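Local coordinates for protein benzoate transport porin BenP (Acinetobacter baumannii AB307-0294, PDB 5DL8) that is an outer-membrane beta-barrel of the OprD family that probably works as a porin, letting small substrates, perhaps benzoate, cross the membrane, at residues T47-Q52 / D96-F101; G215-G220 / H229-E234. One frame throughout, in Å; residues are numbered along the deposited sequence.

Contact 1 (T47-Q52 / D96-F101); sequences TGSWSQ and DTVLPF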
# COMPACT_ATOMS: atom_id res chain seq x y z
N THR A 47 12.10 13.73 -12.23
CA THR A 47 11.54 14.11 -10.96
C THR A 47 12.23 13.37 -9.83
O THR A 47 12.98 12.38 -10.02
CB THR A 47 10.07 13.73 -10.94
OG1 THR A 47 9.95 12.28 -10.92
CG2 THR A 47 9.33 14.34 -12.15
N GLY A 48 11.90 13.83 -8.64
CA GLY A 48 12.29 13.22 -7.40
C GLY A 48 12.70 14.27 -6.36
O GLY A 48 12.53 15.45 -6.59
N SER A 49 13.24 13.76 -5.22
CA SER A 49 13.86 14.53 -4.13
C SER A 49 14.78 13.60 -3.25
O SER A 49 14.76 12.32 -3.36
CB SER A 49 12.76 15.08 -3.22
OG SER A 49 11.90 14.00 -2.77
N TRP A 50 15.46 14.31 -2.36
CA TRP A 50 16.30 13.84 -1.30
C TRP A 50 15.69 14.51 -0.12
O TRP A 50 15.57 15.78 -0.08
CB TRP A 50 17.81 14.34 -1.45
CG TRP A 50 18.75 13.66 -0.50
CD1 TRP A 50 18.64 12.36 -0.03
CD2 TRP A 50 19.86 14.24 0.17
NE1 TRP A 50 19.63 12.10 0.85
CE2 TRP A 50 20.39 13.24 1.00
CE3 TRP A 50 20.46 15.50 0.14
CZ2 TRP A 50 21.51 13.43 1.78
CZ3 TRP A 50 21.57 15.76 0.96
CH2 TRP A 50 22.09 14.69 1.79
N SER A 51 15.36 13.69 0.86
CA SER A 51 14.76 14.18 2.11
C SER A 51 15.21 13.41 3.33
O SER A 51 15.59 12.22 3.18
CB SER A 51 13.23 14.24 1.99
OG SER A 51 12.67 13.00 1.68
N GLN A 52 15.16 14.10 4.49
CA GLN A 52 15.38 13.47 5.81
C GLN A 52 14.14 13.66 6.66
O GLN A 52 13.61 14.79 6.69
CB GLN A 52 16.56 14.09 6.56
CG GLN A 52 16.81 13.53 7.93
CD GLN A 52 17.27 12.06 7.84
OE1 GLN A 52 18.19 11.72 7.09
NE2 GLN A 52 16.62 11.20 8.58
N ASP A 96 7.10 15.37 -7.62
CA ASP A 96 7.74 14.06 -7.44
C ASP A 96 6.88 12.91 -6.93
O ASP A 96 7.32 11.77 -6.95
CB ASP A 96 9.09 14.25 -6.58
CG ASP A 96 8.85 14.63 -5.13
OD1 ASP A 96 7.67 14.80 -4.66
OD2 ASP A 96 9.90 14.69 -4.45
N THR A 97 5.73 13.23 -6.38
CA THR A 97 4.87 12.24 -5.71
C THR A 97 5.36 11.72 -4.41
O THR A 97 4.77 10.68 -3.92
CB THR A 97 4.43 10.95 -6.58
OG1 THR A 97 5.49 10.02 -6.51
CG2 THR A 97 4.11 11.30 -8.12
N VAL A 98 6.35 12.44 -3.83
CA VAL A 98 6.96 12.09 -2.55
C VAL A 98 6.62 13.09 -1.51
O VAL A 98 6.27 12.74 -0.34
CB VAL A 98 8.53 11.98 -2.63
CG1 VAL A 98 9.08 11.45 -1.31
CG2 VAL A 98 8.89 10.99 -3.74
N LEU A 99 6.83 14.35 -1.90
CA LEU A 99 6.64 15.49 -1.03
C LEU A 99 5.56 16.32 -1.65
O LEU A 99 5.32 16.21 -2.83
CB LEU A 99 7.92 16.40 -0.86
CG LEU A 99 9.27 15.68 -0.63
CD1 LEU A 99 10.49 16.68 -0.79
CD2 LEU A 99 9.38 14.91 0.69
N PRO A 100 4.90 17.18 -0.87
CA PRO A 100 3.88 18.00 -1.50
C PRO A 100 4.50 18.84 -2.63
O PRO A 100 5.77 19.12 -2.58
CB PRO A 100 3.44 18.96 -0.37
CG PRO A 100 3.83 18.27 0.89
CD PRO A 100 5.01 17.42 0.56
N PHE A 101 3.63 19.32 -3.49
CA PHE A 101 4.01 20.17 -4.54
C PHE A 101 3.03 21.31 -4.66
O PHE A 101 1.82 21.12 -4.72
CB PHE A 101 4.08 19.39 -5.84
CG PHE A 101 4.46 20.24 -7.07
CD1 PHE A 101 5.79 20.70 -7.23
CD2 PHE A 101 3.51 20.47 -8.12
CE1 PHE A 101 6.14 21.44 -8.36
CE2 PHE A 101 3.88 21.22 -9.26
CZ PHE A 101 5.19 21.68 -9.38
O HOH W 1 9.63 11.07 -8.15
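Ser-49 and Asp-96 each set their polar group between their own backbone N and carbonyl carbon (chi1 55° and 69°), and the two groups meet. The serine hydroxyl donates to Asp-96 OD2, with OG and OD2 2.7 Å apart, nearly in line with the C-O bond. The other carboxylate oxygen serves its own loop. Val-98 N reaches Asp-96 OD1 at 2.8 Å from above the carboxylate plane, closing an Asx turn. Leu-99 N reaches the same OD1 at 2.9 Å on the syn side. Three donors thus fix the carboxylate's rotation and tie a turn to a strand. Leu-99 forks over the two serines: CD1 lies 3.6 Å from Ser-49 OG, and CD2 lies 3.9 Å from Ser-51 OG. The Ser-51 hydroxyl bonds to Gln-147. Near Thr-47, a water joins Thr-47 OG1 to Asp-96 O. Asp-96 CB packs against the backbone of Gly-48, 3.5 Å from its CA. The loop between strands 72-87 and 101-102 is held in this way against the start of strand 47-65 of the barrel. Val-98 also touches Ile-35 of strand 25-39, and Leu-99 rests on Tyr-112 of strand 107-123.

Contact 2 (G215-G220 / H229-E234); sequences GEYYFG and HYVGLE
Phe-219 CD1 lies over one face of the His-229 imidazole, toward its rim, 3.5 Å from His-229 CE1. The two ring planes are inclined at 46°. Tyr-217 meets the same imidazole at its edge. Its OH is hydrogen-bonded to His-229 ND1 at 2.8 Å. Tyr-217 has CG anti to its backbone N (chi1 170°), while CG of His-229 lies beside its own N. With these different first torsions the two side chains run alongside each other, pointing the same way, and the hydroxyl meets the ring nitrogen. On the same side of the sheet as Tyr-217 and His-229, Tyr-217 CD1 touches Val-231 CG2, and Leu-233 CD2 reaches over Gly-215 CA at 3.9 Å. Leu-233 also touches a bound detergent molecule, consistent with a membrane-facing surface of the barrel. Strands 213-222 and 226-238 form an antiparallel beta hairpin in the wall of the barrel, as in OprD-family porins. Glu-216/Gly-232 and Tyr-218/Tyr-230 are its hydrogen-bonded pairs here. Glu-216 N to Gly-232 O is 2.8 Å, and Tyr-218 N to Tyr-230 O is 2.9 Å. On the side that carries Glu-216 and Tyr-230, the extended Glu-216 chain brings CG to the edge of the Tyr-230 ring, 3.9 Å from CE2. The carboxylate stands almost at right angles to that ring (89°). A water donates to Glu-216 OE1 at 2.6 Å and bonds to Tyr-230 OH. Glu-216 OE2 forms a salt bridge with Arg-206, and Tyr-230 OH bonds to Lys-249.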
# COMPACT_ATOMS: atom_id res chain seq x y z
N GLY A 215 -9.70 -17.20 3.00
CA GLY A 215 -10.35 -16.32 2.02
C GLY A 215 -10.66 -14.90 2.56
O GLY A 215 -10.80 -14.67 3.73
N GLU A 216 -10.91 -13.98 1.70
CA GLU A 216 -11.25 -12.61 2.14
C GLU A 216 -12.34 -12.09 1.20
O GLU A 216 -12.25 -12.27 -0.01
CB GLU A 216 -9.93 -11.76 2.24
CG GLU A 216 -10.20 -10.26 2.43
CD GLU A 216 -8.97 -9.42 2.71
OE1 GLU A 216 -7.82 -9.95 2.66
OE2 GLU A 216 -9.11 -8.19 2.96
N TYR A 217 -13.39 -11.51 1.72
CA TYR A 217 -14.26 -10.74 0.89
C TYR A 217 -14.27 -9.31 1.33
O TYR A 217 -14.41 -9.02 2.54
CB TYR A 217 -15.69 -11.26 1.05
CG TYR A 217 -16.71 -10.36 0.40
CD1 TYR A 217 -16.82 -10.29 -0.99
CD2 TYR A 217 -17.55 -9.57 1.14
CE1 TYR A 217 -17.73 -9.40 -1.61
CE2 TYR A 217 -18.55 -8.79 0.54
CZ TYR A 217 -18.61 -8.67 -0.85
OH TYR A 217 -19.53 -7.83 -1.48
N TYR A 218 -14.23 -8.38 0.39
CA TYR A 218 -14.32 -6.92 0.77
C TYR A 218 -15.32 -6.25 -0.10
O TYR A 218 -15.38 -6.47 -1.31
CB TYR A 218 -12.93 -6.24 0.47
CG TYR A 218 -12.87 -4.75 0.59
CD1 TYR A 218 -12.57 -4.14 1.77
CD2 TYR A 218 -13.09 -3.94 -0.52
CE1 TYR A 218 -12.49 -2.73 1.86
CE2 TYR A 218 -13.05 -2.56 -0.45
CZ TYR A 218 -12.80 -1.97 0.75
OH TYR A 218 -12.76 -0.60 0.72
N PHE A 219 -16.03 -5.31 0.49
CA PHE A 219 -16.91 -4.43 -0.28
C PHE A 219 -16.65 -3.00 0.17
O PHE A 219 -16.60 -2.68 1.38
CB PHE A 219 -18.40 -4.75 -0.19
CG PHE A 219 -19.31 -3.72 -0.91
CD1 PHE A 219 -19.35 -3.62 -2.31
CD2 PHE A 219 -20.09 -2.82 -0.20
CE1 PHE A 219 -20.21 -2.67 -2.99
CE2 PHE A 219 -20.94 -1.88 -0.88
CZ PHE A 219 -20.98 -1.83 -2.28
N GLY A 220 -16.44 -2.16 -0.84
CA GLY A 220 -16.23 -0.72 -0.59
C GLY A 220 -17.14 0.18 -1.42
O GLY A 220 -17.13 0.10 -2.64
N HIS A 229 -15.94 -4.59 -5.35
CA HIS A 229 -15.92 -5.96 -4.73
C HIS A 229 -14.53 -6.63 -4.95
O HIS A 229 -13.95 -6.56 -6.05
CB HIS A 229 -17.01 -6.91 -5.30
CG HIS A 229 -18.40 -6.43 -5.10
ND1 HIS A 229 -19.27 -7.00 -4.17
CD2 HIS A 229 -19.12 -5.48 -5.74
CE1 HIS A 229 -20.43 -6.37 -4.21
NE2 HIS A 229 -20.37 -5.46 -5.16
N TYR A 230 -14.08 -7.31 -3.91
CA TYR A 230 -12.89 -8.09 -3.95
C TYR A 230 -13.12 -9.44 -3.27
O TYR A 230 -13.64 -9.52 -2.16
CB TYR A 230 -11.79 -7.29 -3.17
CG TYR A 230 -10.56 -8.15 -2.81
CD1 TYR A 230 -9.66 -8.45 -3.78
CD2 TYR A 230 -10.35 -8.66 -1.57
CE1 TYR A 230 -8.54 -9.22 -3.56
CE2 TYR A 230 -9.22 -9.47 -1.27
CZ TYR A 230 -8.26 -9.67 -2.29
OH TYR A 230 -7.12 -10.42 -2.22
N VAL A 231 -12.69 -10.50 -3.93
CA VAL A 231 -12.57 -11.85 -3.34
C VAL A 231 -11.14 -12.31 -3.52
O VAL A 231 -10.56 -12.37 -4.68
CB VAL A 231 -13.50 -12.91 -3.98
CG1 VAL A 231 -13.44 -14.23 -3.20
CG2 VAL A 231 -14.92 -12.51 -3.83
N GLY A 232 -10.57 -12.68 -2.41
CA GLY A 232 -9.15 -13.18 -2.41
C GLY A 232 -9.20 -14.59 -1.80
O GLY A 232 -9.84 -14.75 -0.82
N LEU A 233 -8.63 -15.61 -2.44
CA LEU A 233 -8.37 -16.94 -1.79
C LEU A 233 -6.89 -17.30 -1.83
O LEU A 233 -6.20 -17.15 -2.87
CB LEU A 233 -9.08 -18.06 -2.52
CG LEU A 233 -10.62 -17.90 -2.51
CD1 LEU A 233 -11.21 -18.86 -3.55
CD2 LEU A 233 -11.34 -18.19 -1.22
N GLU A 234 -6.38 -17.75 -0.69
CA GLU A 234 -4.96 -18.06 -0.57
C GLU A 234 -4.75 -19.44 -0.02
O GLU A 234 -5.23 -19.81 1.07
CB GLU A 234 -4.25 -16.97 0.28
CG GLU A 234 -2.74 -17.21 0.44
CD GLU A 234 -1.99 -16.15 1.28
OE1 GLU A 234 -2.54 -15.09 1.60
OE2 GLU A 234 -0.77 -16.35 1.55
O HOH W 2 -6.65 -11.17 0.75

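In the fold
Contacts 1 and 2 lie on opposite sides of the chain's centre, about 34 Å apart between centres. Both use strands of the barrel, but they share no strand. Contact 1 is the more buried and joins residues distant in sequence, a loop to a strand. Contact 2 is partly buried and pairs the two strands of one hairpin. It has four backbone hydrogen bonds between its segments, and aromatic side chains lie on both faces. Contact 1 has no backbone bond between its segments. Its direct hydrogen bond is that of one serine to one aspartate, with leucine packing and a bridging water beside it. It lies closer to a calcium site: Thr-47 follows Asp-46, one of the metal-binding residues. Contact 2 is away from the calcium sites.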